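Local coordinates for protein pectinesterase A (Erwinia chrysanthemi, PDB 2NTP) that hydrolyses the methyl esters of pectin's galacturonate units, releasing methanol, the first step in the maceration and soft-rotting of plant tissue, at residues P210-N215 with D298-E303; W245-T250 with P259-Q264; F251-Y256 with K285-N290. All coordinates share one frame; numbering follows the deposited sequence.

Overall arrangement
All three contacts lie toward one end of the right-handed parallel beta-helix, where its loops border the cleft that holds the hexasaccharide. Contact 1 closes the longest loop of chain and encloses contact 2 in sequence; their centres are 10 Å apart, and they are joined by bonds from I214 N to N260 O and from R300 NH2 to I262 O, each 2.9 Å. Contact 2 touches the sugar directly, W245 standing about 6 Å from the nucleophile D175, side chain to side chain. Contact 3, centred 12 Å from contact 2 and 21 Å from contact 1, lies farther out at the surface, tied to contact 2 by T249 N to Y256 O, 2.9 Å.

Contact 1. Residues P210-N215 with D298-E303; sequences PSTNIN and DSRFFE
R300 NH2 gives a hydrogen bond to the backbone oxygen O of N213 at 2.9 Å, and this is the main polar link between 210-215 and 298-303. The bond is bent, with an N-H...O angle of 134°, and the nitrogen stands above the carbonyl plane. A second, weak bond runs from the same R300 NH2 to T212 O at 3.4 Å. Arginine suits the place because N-H groups on different nitrogens reach different carbonyls: NH2 serves I262 O besides N213 O, while NH1 is taken by Q216 O. A bend at chi3 (-77°) in an otherwise stretched chain turns the guanidinium toward these oxygens.

Aliphatic side chains pack around the charged group. I214 CD1 lies over one guanidinium face, displaced toward its rim, 4.1 Å from R300 NE; I214 O also lies over a face. T212 crosses the arginine at about a right angle, its CB 3.5 Å from R300 NH2, while its OG1 is spent on Q264 N. Deeper in, P210 CG meets the edge of the F301 ring at CE1, 3.7 Å away. S299 CB covers the centre of one face of that ring, which also stacks with W279.

Strand 300-304 is the last in its parallel sheet of the beta-helix, and 210-215 leaves a strand of another sheet. Since the loop offers mainly carbonyl oxygens here, the bonding depends on its backbone path more than on its side chains, and the gathered C=O dipoles would probably help to stabilise the arginine's positive charge.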
loop_
_atom_site.group_PDB
_atom_site.type_symbol
_atom_site.label_atom_id
_atom_site.label_comp_id
_atom_site.label_asym_id
_atom_site.label_seq_id
_atom_site.Cartn_x
_atom_site.Cartn_y
_atom_site.Cartn_z
ATOM N N PRO A 210 -2.629 4.178 -9.168
ATOM C CA PRO A 210 -1.391 3.766 -9.831
ATOM C C PRO A 210 -0.749 4.913 -10.603
ATOM O O PRO A 210 -1.456 5.745 -11.189
ATOM C CB PRO A 210 -1.862 2.671 -10.788
ATOM C CG PRO A 210 -3.261 3.069 -11.133
ATOM C CD PRO A 210 -3.823 3.651 -9.860
ATOM N N SER A 211 0.581 4.955 -10.573
ATOM C CA SER A 211 1.367 5.941 -11.318
ATOM C C SER A 211 2.308 5.242 -12.297
ATOM O O SER A 211 3.328 5.807 -12.714
ATOM C CB SER A 211 2.163 6.802 -10.350
ATOM O OG SER A 211 2.923 5.985 -9.474
ATOM N N THR A 212 1.937 4.020 -12.665
ATOM C CA THR A 212 2.738 3.142 -13.511
ATOM C C THR A 212 3.170 3.876 -14.781
ATOM O O THR A 212 2.324 4.415 -15.490
ATOM C CB THR A 212 1.914 1.902 -13.945
ATOM O OG1 THR A 212 0.989 1.532 -12.912
ATOM C CG2 THR A 212 2.829 0.722 -14.278
ATOM N N ASN A 213 4.472 3.901 -15.058
ATOM C CA ASN A 213 4.955 4.475 -16.317
ATOM C C ASN A 213 4.356 3.723 -17.506
ATOM O O ASN A 213 4.217 2.502 -17.467
ATOM C CB ASN A 213 6.481 4.442 -16.391
ATOM C CG ASN A 213 7.017 5.054 -17.678
ATOM O OD1 ASN A 213 7.347 4.336 -18.624
ATOM N ND2 ASN A 213 7.083 6.381 -17.729
ATOM N N ILE A 214 4.013 4.458 -18.564
ATOM C CA ILE A 214 3.357 3.871 -19.735
ATOM C C ILE A 214 4.147 2.712 -20.370
ATOM O O ILE A 214 3.552 1.792 -20.932
ATOM C CB ILE A 214 2.992 4.961 -20.795
ATOM C CG1 ILE A 214 2.090 4.394 -21.905
ATOM C CG2 ILE A 214 4.253 5.630 -21.355
ATOM C CD1 ILE A 214 0.755 3.804 -21.402
ATOM N N ASN A 215 5.473 2.748 -20.243
ATOM C CA ASN A 215 6.345 1.719 -20.824
ATOM C C ASN A 215 6.542 0.491 -19.935
ATOM O O ASN A 215 7.157 -0.493 -20.354
ATOM C CB ASN A 215 7.702 2.317 -21.206
ATOM C CG ASN A 215 7.593 3.361 -22.298
ATOM O OD1 ASN A 215 6.891 3.170 -23.291
ATOM N ND2 ASN A 215 8.295 4.474 -22.119
ATOM N N ASP A 298 -8.561 7.035 -20.208
ATOM C CA ASP A 298 -7.225 7.189 -20.782
ATOM C C ASP A 298 -6.167 6.399 -20.012
ATOM O O ASP A 298 -4.983 6.428 -20.360
ATOM C CB ASP A 298 -6.835 8.668 -20.821
ATOM C CG ASP A 298 -7.778 9.502 -21.670
ATOM O OD1 ASP A 298 -8.227 9.014 -22.729
ATOM O OD2 ASP A 298 -8.064 10.652 -21.277
ATOM N N SER A 299 -6.603 5.706 -18.963
ATOM C CA SER A 299 -5.706 4.957 -18.088
ATOM C C SER A 299 -5.902 3.452 -18.282
ATOM O O SER A 299 -6.859 3.029 -18.935
ATOM C CB SER A 299 -5.954 5.351 -16.630
ATOM O OG SER A 299 -5.906 6.763 -16.487
ATOM N N ARG A 300 -5.003 2.651 -17.712
ATOM C CA ARG A 300 -5.024 1.199 -17.917
ATOM C C ARG A 300 -5.804 0.514 -16.796
ATOM O O ARG A 300 -5.238 -0.176 -15.943
ATOM C CB ARG A 300 -3.603 0.639 -18.063
ATOM C CG ARG A 300 -2.871 1.143 -19.302
ATOM C CD ARG A 300 -1.442 0.637 -19.357
ATOM N NE ARG A 300 -0.555 1.361 -18.448
ATOM C CZ ARG A 300 0.715 1.034 -18.221
ATOM N NH1 ARG A 300 1.255 -0.022 -18.822
ATOM N NH2 ARG A 300 1.445 1.751 -17.384
ATOM N N PHE A 301 -7.116 0.736 -16.817
ATOM C CA PHE A 301 -8.025 0.270 -15.775
ATOM C C PHE A 301 -8.930 -0.834 -16.317
ATOM O O PHE A 301 -9.774 -0.578 -17.189
ATOM C CB PHE A 301 -8.901 1.432 -15.290
ATOM C CG PHE A 301 -8.171 2.502 -14.503
ATOM C CD1 PHE A 301 -6.895 2.295 -13.984
ATOM C CD2 PHE A 301 -8.808 3.715 -14.237
ATOM C CE1 PHE A 301 -6.254 3.295 -13.242
ATOM C CE2 PHE A 301 -8.179 4.718 -13.488
ATOM C CZ PHE A 301 -6.898 4.505 -12.992
ATOM N N PHE A 302 -8.761 -2.055 -15.808
ATOM C CA PHE A 302 -9.504 -3.209 -16.331
ATOM C C PHE A 302 -9.979 -4.170 -15.255
ATOM O O PHE A 302 -9.402 -4.239 -14.170
ATOM C CB PHE A 302 -8.654 -3.994 -17.336
ATOM C CG PHE A 302 -8.166 -3.179 -18.498
ATOM C CD1 PHE A 302 -8.997 -2.929 -19.588
ATOM C CD2 PHE A 302 -6.872 -2.669 -18.508
ATOM C CE1 PHE A 302 -8.543 -2.172 -20.671
ATOM C CE2 PHE A 302 -6.412 -1.908 -19.585
ATOM C CZ PHE A 302 -7.252 -1.661 -20.665
ATOM N N GLU A 303 -11.027 -4.925 -15.584
ATOM C CA GLU A 303 -11.518 -6.006 -14.743
ATOM C C GLU A 303 -11.663 -7.291 -15.550
ATOM O O GLU A 303 -11.798 -7.262 -16.776
ATOM C CB GLU A 303 -12.876 -5.655 -14.141
ATOM C CG GLU A 303 -12.835 -4.610 -13.051
ATOM C CD GLU A 303 -14.221 -4.138 -12.688
ATOM O OE1 GLU A 303 -14.693 -3.162 -13.303
ATOM O OE2 GLU A 303 -14.847 -4.762 -11.806
#

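Contact 2. Residues W245-T250 with P259-Q264; sequences WHPTTT and PNAIGQ. With ADA (alpha-D-galactopyranuronic acid), chain C; ADA (alpha-D-galactopyranuronic acid), chain B.
H246 lays its imidazole against the backbone oxygen of A261, in the loop that leads from hairpin strand 256-257 into beta-helix strand 264-268; its own segment, 245-250, borders the sugar-binding cleft and holds the substrate-binding W245 and T248. A261 O sits over one ring face, 2.9 Å from H246 CE1, a close carbonyl-to-ring contact and no hydrogen bond, since neither ring nitrogen is angled to bond it. With CG anti to the carbonyl carbon (chi1 -68°), the ring swings toward 259-264, P259 O meets its edge, and I262 CG1 approaches CE1 obliquely. The polar end is fixed by H246 ND1 bonding to D258 O, and F294 stacks on the ring. A flat, polar residue suits this place, combining a face for packing with a nitrogen for the neighbouring backbone. A261 centres an inverse gamma turn, and its small methyl packs against the proline, A261 CB to P247 CD 3.7 Å.

W245 takes the other course. Its CG is anti to the backbone N (chi1 -176°), which carries the indole away from 259-264 and into the cleft. P247 CG lies over the centre of one indole face, which probably helps to fix the tilt of the ring. Indole supplies both a broad wall and one N-H: W245 NE1 bonds the galacturonate of chain C at O6B, 3.0 Å, and more weakly at its ring oxygen O5.

The same carboxylate is gripped by T248, whose N meets O6B at an angle of 166° and whose hydroxyl OG1 bonds O6A. T248 O takes the next sugar, accepting from O2 of the chain B galacturonate at 2.9 Å. T249 OG1 turns back to P247 O at 2.9 Å, the hydroxyl standing above that carbonyl's plane.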
loop_
_atom_site.group_PDB
_atom_site.type_symbol
_atom_site.label_atom_id
_atom_site.label_comp_id
_atom_site.label_asym_id
_atom_site.label_seq_id
_atom_site.Cartn_x
_atom_site.Cartn_y
_atom_site.Cartn_z
ATOM N N TRP A 245 -2.981 8.420 -10.771
ATOM C CA TRP A 245 -2.025 9.312 -10.127
ATOM C C TRP A 245 -0.870 9.646 -11.062
ATOM O O TRP A 245 -0.117 8.765 -11.479
ATOM C CB TRP A 245 -1.503 8.712 -8.816
ATOM C CG TRP A 245 -0.584 9.634 -8.069
ATOM C CD1 TRP A 245 -0.710 10.992 -7.939
ATOM C CD2 TRP A 245 0.585 9.266 -7.324
ATOM N NE1 TRP A 245 0.318 11.492 -7.177
ATOM C CE2 TRP A 245 1.130 10.456 -6.789
ATOM C CE3 TRP A 245 1.233 8.047 -7.070
ATOM C CZ2 TRP A 245 2.291 10.464 -6.000
ATOM C CZ3 TRP A 245 2.393 8.053 -6.295
ATOM C CH2 TRP A 245 2.908 9.258 -5.765
ATOM N N HIS A 246 -0.756 10.927 -11.393
ATOM C CA HIS A 246 0.368 11.434 -12.169
ATOM C C HIS A 246 1.216 12.284 -11.230
ATOM O O HIS A 246 0.932 13.469 -11.054
ATOM C CB HIS A 246 -0.148 12.263 -13.353
ATOM C CG HIS A 246 -0.851 11.451 -14.400
ATOM N ND1 HIS A 246 -0.363 11.310 -15.682
ATOM C CD2 HIS A 246 -1.994 10.724 -14.349
ATOM C CE1 HIS A 246 -1.181 10.541 -16.381
ATOM N NE2 HIS A 246 -2.178 10.171 -15.595
ATOM N N PRO A 247 2.241 11.676 -10.595
ATOM C CA PRO A 247 2.954 12.337 -9.504
ATOM C C PRO A 247 3.638 13.616 -9.953
ATOM O O PRO A 247 4.136 13.690 -11.079
ATOM C CB PRO A 247 4.007 11.302 -9.087
ATOM C CG PRO A 247 3.488 10.008 -9.563
ATOM C CD PRO A 247 2.794 10.334 -10.856
ATOM N N THR A 248 3.626 14.620 -9.079
ATOM C CA THR A 248 4.455 15.803 -9.284
ATOM C C THR A 248 5.895 15.314 -9.377
ATOM O O THR A 248 6.384 14.597 -8.487
ATOM C CB THR A 248 4.282 16.811 -8.147
ATOM O OG1 THR A 248 2.902 17.182 -8.054
ATOM C CG2 THR A 248 5.127 18.058 -8.390
ATOM N N THR A 249 6.552 15.683 -10.473
ATOM C CA THR A 249 7.861 15.155 -10.832
ATOM C C THR A 249 8.717 16.292 -11.380
ATOM O O THR A 249 8.214 17.149 -12.099
ATOM C CB THR A 249 7.715 14.032 -11.888
ATOM O OG1 THR A 249 6.887 12.980 -11.358
ATOM C CG2 THR A 249 9.068 13.444 -12.281
ATOM N N THR A 250 9.998 16.307 -11.012
ATOM C CA THR A 250 10.935 17.309 -11.537
ATOM C C THR A 250 11.461 16.896 -12.910
ATOM O O THR A 250 12.094 15.837 -13.062
ATOM C CB THR A 250 12.102 17.591 -10.557
ATOM O OG1 THR A 250 11.586 18.194 -9.360
ATOM C CG2 THR A 250 13.128 18.544 -11.185
ATOM N N PRO A 259 3.306 13.371 -17.231
ATOM C CA PRO A 259 2.340 12.983 -18.273
ATOM C C PRO A 259 2.368 11.488 -18.608
ATOM O O PRO A 259 1.355 10.931 -19.046
ATOM C CB PRO A 259 2.780 13.799 -19.501
ATOM C CG PRO A 259 3.719 14.833 -18.982
ATOM C CD PRO A 259 4.348 14.277 -17.749
ATOM N N ASN A 260 3.515 10.851 -18.396
ATOM C CA ASN A 260 3.723 9.465 -18.802
ATOM C C ASN A 260 3.437 8.433 -17.717
ATOM O O ASN A 260 3.612 7.228 -17.935
ATOM C CB ASN A 260 5.141 9.275 -19.345
ATOM C CG ASN A 260 5.395 10.094 -20.592
ATOM O OD1 ASN A 260 4.623 10.046 -21.552
ATOM N ND2 ASN A 260 6.482 10.856 -20.582
ATOM N N ALA A 261 3.006 8.911 -16.553
ATOM C CA ALA A 261 2.562 8.039 -15.477
ATOM C C ALA A 261 1.095 7.690 -15.724
ATOM O O ALA A 261 0.187 8.286 -15.140
ATOM C CB ALA A 261 2.748 8.722 -14.134
ATOM N N ILE A 262 0.883 6.741 -16.630
ATOM C CA ILE A 262 -0.455 6.324 -17.040
ATOM C C ILE A 262 -0.719 4.981 -16.368
ATOM O O ILE A 262 -0.411 3.908 -16.904
ATOM C CB ILE A 262 -0.593 6.283 -18.586
ATOM C CG1 ILE A 262 -0.438 7.698 -19.166
ATOM C CG2 ILE A 262 -1.937 5.697 -19.006
ATOM C CD1 ILE A 262 0.006 7.734 -20.617
ATOM N N GLY A 263 -1.280 5.069 -15.165
ATOM C CA GLY A 263 -1.318 3.942 -14.240
ATOM C C GLY A 263 -2.137 2.756 -14.693
ATOM O O GLY A 263 -3.086 2.903 -15.464
ATOM N N GLN A 264 -1.745 1.579 -14.211
ATOM C CA GLN A 264 -2.484 0.349 -14.457
ATOM C C GLN A 264 -3.003 -0.237 -13.152
ATOM O O GLN A 264 -2.240 -0.417 -12.206
ATOM C CB GLN A 264 -1.611 -0.689 -15.176
ATOM C CG GLN A 264 -2.317 -2.028 -15.417
ATOM C CD GLN A 264 -1.359 -3.128 -15.830
ATOM O OE1 GLN A 264 -0.768 -3.807 -14.988
ATOM N NE2 GLN A 264 -1.202 -3.309 -17.141
HETATM C C1 ADA C . -0.003 12.259 -3.728
HETATM C C2 ADA C . 1.047 12.133 -2.617
HETATM C C3 ADA C . 1.596 13.513 -2.271
HETATM C C4 ADA C . 2.140 14.200 -3.524
HETATM C C5 ADA C . 1.043 14.274 -4.588
HETATM C C6 ADA C . 1.571 14.896 -5.848
HETATM O O2 ADA C . 0.474 11.547 -1.441
HETATM O O3 ADA C . 2.601 13.417 -1.254
HETATM O O4 ADA C . 3.254 13.474 -4.058
HETATM O O5 ADA C . 0.519 12.962 -4.869
HETATM O O6B ADA C . 1.509 14.242 -6.914
HETATM O O6A ADA C . 2.052 16.053 -5.774
HETATM C C1 ADA B . 4.540 14.110 -4.197
HETATM C C2 ADA B . 5.406 13.420 -5.252
HETATM C C3 ADA B . 5.811 12.017 -4.794
HETATM C C4 ADA B . 6.436 12.053 -3.396
HETATM C C5 ADA B . 5.491 12.768 -2.431
HETATM C C6 ADA B . 6.076 12.877 -1.048
HETATM O O2 ADA B . 4.659 13.344 -6.468
HETATM O O3 ADA B . 6.701 11.413 -5.748
HETATM O O4 ADA B . 7.682 12.765 -3.414
HETATM O O5 ADA B . 5.198 14.084 -2.926
HETATM O O6B ADA B . 6.631 11.878 -0.541
HETATM O O6A ADA B . 5.979 13.971 -0.456
#

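Contact 3. Residues F251-Y256 with K285-N290; sequences FSDGRY and KDKNGN
Y256 is clasped on both faces of its ring, yet no direct hydrogen bond joins 251-256 to 285-290. K287 CB sits over the centre of one face, 3.7 Å from the ring centroid and only 11° off the normal, a CH-pi contact made by the root of the lysine and not by its ammonium end. F251 CD2 lies over the opposite face, toward the rim. The tyrosine side chain starts between backbone N and carbonyl carbon (chi1 52°), which sets the ring alongside K287, the two pointing the same way. Y256 CB rests 3.4 Å from D286 O.

The hydroxyl is held within its own segment: Y256 OH donates to D253 OD1 at 2.6 Å, on that oxygen's syn lone pair. Tyrosine thus pairs a packing surface with a polar tip suited to the protein's edge. The lysine beyond CG is extended and passes D253, whose OD2 stays 5.1 Å from K287 NZ, too far for a salt bridge, although the opposite charges may still attract.

Each partner is a tight connection between strands. A type I turn from F251 to G254 closes the beta hairpin of strands 248-251 and 256-257, which carries R255, a lining residue of the sugar pocket that touches the methyl galacturonate; a second, from D286 to G289, links strands 282-285 and 291-294. Glycine ends both turns with a positive phi that a side chain would strain. D286 OD1 accepts from N288 N, an Asx turn, and from N290 N as well, the two reaching it from opposite faces of the carboxylate, so the short acid serves as an internal clamp.

Two waters make the polar bridge: one donates to D253 O and K287 O, the other to D286 O at 2.9 Å and R255 O at 3.3 Å.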
loop_
_atom_site.group_PDB
_atom_site.type_symbol
_atom_site.label_atom_id
_atom_site.label_comp_id
_atom_site.label_asym_id
_atom_site.label_seq_id
_atom_site.Cartn_x
_atom_site.Cartn_y
_atom_site.Cartn_z
ATOM N N PHE A 251 11.167 17.737 -13.900
ATOM C CA PHE A 251 11.654 17.590 -15.266
ATOM C C PHE A 251 12.577 18.754 -15.580
ATOM O O PHE A 251 12.692 19.692 -14.781
ATOM C CB PHE A 251 10.484 17.576 -16.251
ATOM C CG PHE A 251 9.539 16.435 -16.040
ATOM C CD1 PHE A 251 9.877 15.152 -16.453
ATOM C CD2 PHE A 251 8.311 16.644 -15.423
ATOM C CE1 PHE A 251 9.003 14.087 -16.251
ATOM C CE2 PHE A 251 7.428 15.590 -15.221
ATOM C CZ PHE A 251 7.775 14.310 -15.636
ATOM N N SER A 252 13.222 18.689 -16.742
ATOM C CA SER A 252 14.086 19.765 -17.212
ATOM C C SER A 252 13.334 21.094 -17.352
ATOM O O SER A 252 13.924 22.155 -17.133
ATOM C CB SER A 252 14.749 19.372 -18.532
ATOM O OG SER A 252 13.779 19.067 -19.518
ATOM N N ASP A 253 12.043 21.027 -17.685
ATOM C CA ASP A 253 11.216 22.229 -17.881
ATOM C C ASP A 253 10.258 22.507 -16.712
ATOM O O ASP A 253 9.233 23.164 -16.873
ATOM C CB ASP A 253 10.460 22.165 -19.216
ATOM C CG ASP A 253 9.382 21.096 -19.235
ATOM O OD1 ASP A 253 9.560 20.064 -18.546
ATOM O OD2 ASP A 253 8.377 21.294 -19.944
ATOM N N GLY A 254 10.604 22.002 -15.532
ATOM C CA GLY A 254 9.864 22.336 -14.326
ATOM C C GLY A 254 9.331 21.142 -13.560
ATOM O O GLY A 254 9.580 19.985 -13.916
ATOM N N ARG A 255 8.584 21.437 -12.504
ATOM C CA ARG A 255 8.038 20.406 -11.635
ATOM C C ARG A 255 6.510 20.375 -11.742
ATOM O O ARG A 255 5.831 21.346 -11.379
ATOM C CB ARG A 255 8.492 20.667 -10.201
ATOM C CG ARG A 255 8.114 19.589 -9.242
ATOM C CD ARG A 255 8.849 19.736 -7.935
ATOM N NE ARG A 255 8.296 18.828 -6.938
ATOM C CZ ARG A 255 8.585 17.533 -6.850
ATOM N NH1 ARG A 255 9.437 16.963 -7.698
ATOM N NH2 ARG A 255 8.014 16.802 -5.903
ATOM N N TYR A 256 5.980 19.259 -12.236
ATOM C CA TYR A 256 4.549 19.135 -12.536
ATOM C C TYR A 256 4.128 17.668 -12.669
ATOM O O TYR A 256 4.970 16.772 -12.608
ATOM C CB TYR A 256 4.203 19.915 -13.815
ATOM C CG TYR A 256 5.069 19.571 -15.011
ATOM C CD1 TYR A 256 4.705 18.547 -15.885
ATOM C CD2 TYR A 256 6.248 20.277 -15.278
ATOM C CE1 TYR A 256 5.487 18.222 -16.986
ATOM C CE2 TYR A 256 7.043 19.957 -16.383
ATOM C CZ TYR A 256 6.655 18.927 -17.230
ATOM O OH TYR A 256 7.427 18.597 -18.315
ATOM N N LYS A 285 -1.307 19.329 -11.337
ATOM C CA LYS A 285 -0.902 20.609 -11.920
ATOM C C LYS A 285 -0.013 20.359 -13.128
ATOM O O LYS A 285 0.905 19.533 -13.075
ATOM C CB LYS A 285 -0.155 21.467 -10.892
ATOM C CG LYS A 285 -0.956 21.865 -9.659
ATOM C CD LYS A 285 -2.015 22.908 -9.976
ATOM C CE LYS A 285 -2.648 23.464 -8.707
ATOM N NZ LYS A 285 -1.837 24.560 -8.094
ATOM N N ASP A 286 -0.287 21.064 -14.224
ATOM C CA ASP A 286 0.494 20.878 -15.445
ATOM C C ASP A 286 1.740 21.781 -15.467
ATOM O O ASP A 286 2.024 22.489 -14.491
ATOM C CB ASP A 286 -0.389 21.032 -16.702
ATOM C CG ASP A 286 -0.845 22.469 -16.959
ATOM O OD1 ASP A 286 -0.276 23.424 -16.384
ATOM O OD2 ASP A 286 -1.773 22.642 -17.776
ATOM N N LYS A 287 2.469 21.753 -16.581
ATOM C CA LYS A 287 3.736 22.478 -16.703
ATOM C C LYS A 287 3.579 23.995 -16.625
ATOM O O LYS A 287 4.574 24.704 -16.458
ATOM C CB LYS A 287 4.461 22.091 -17.997
ATOM C CG LYS A 287 3.712 22.450 -19.274
ATOM C CD LYS A 287 4.503 22.094 -20.523
ATOM C CE LYS A 287 3.673 22.375 -21.767
ATOM N NZ LYS A 287 4.451 22.223 -23.029
ATOM N N ASN A 288 2.343 24.473 -16.747
ATOM C CA ASN A 288 2.041 25.906 -16.711
ATOM C C ASN A 288 1.483 26.334 -15.359
ATOM O O ASN A 288 1.271 27.524 -15.099
ATOM C CB ASN A 288 1.066 26.270 -17.839
ATOM C CG ASN A 288 1.555 25.817 -19.192
ATOM O OD1 ASN A 288 2.713 26.076 -19.557
ATOM N ND2 ASN A 288 0.695 25.138 -19.946
ATOM N N GLY A 289 1.262 25.356 -14.485
ATOM C CA GLY A 289 0.663 25.621 -13.186
ATOM C C GLY A 289 -0.852 25.529 -13.162
ATOM O O GLY A 289 -1.462 25.831 -12.138
ATOM N N ASN A 290 -1.457 25.123 -14.277
ATOM C CA ASN A 290 -2.916 24.991 -14.371
ATOM C C ASN A 290 -3.385 23.620 -13.910
ATOM O O ASN A 290 -2.648 22.637 -14.002
ATOM C CB ASN A 290 -3.406 25.236 -15.801
ATOM C CG ASN A 290 -3.226 26.673 -16.246
ATOM O OD1 ASN A 290 -2.330 26.979 -17.035
ATOM N ND2 ASN A 290 -4.080 27.563 -15.750
HETATM O O HOH W 1 7.082 23.918 -15.304
HETATM O O HOH W 2 3.076 23.076 -11.814
#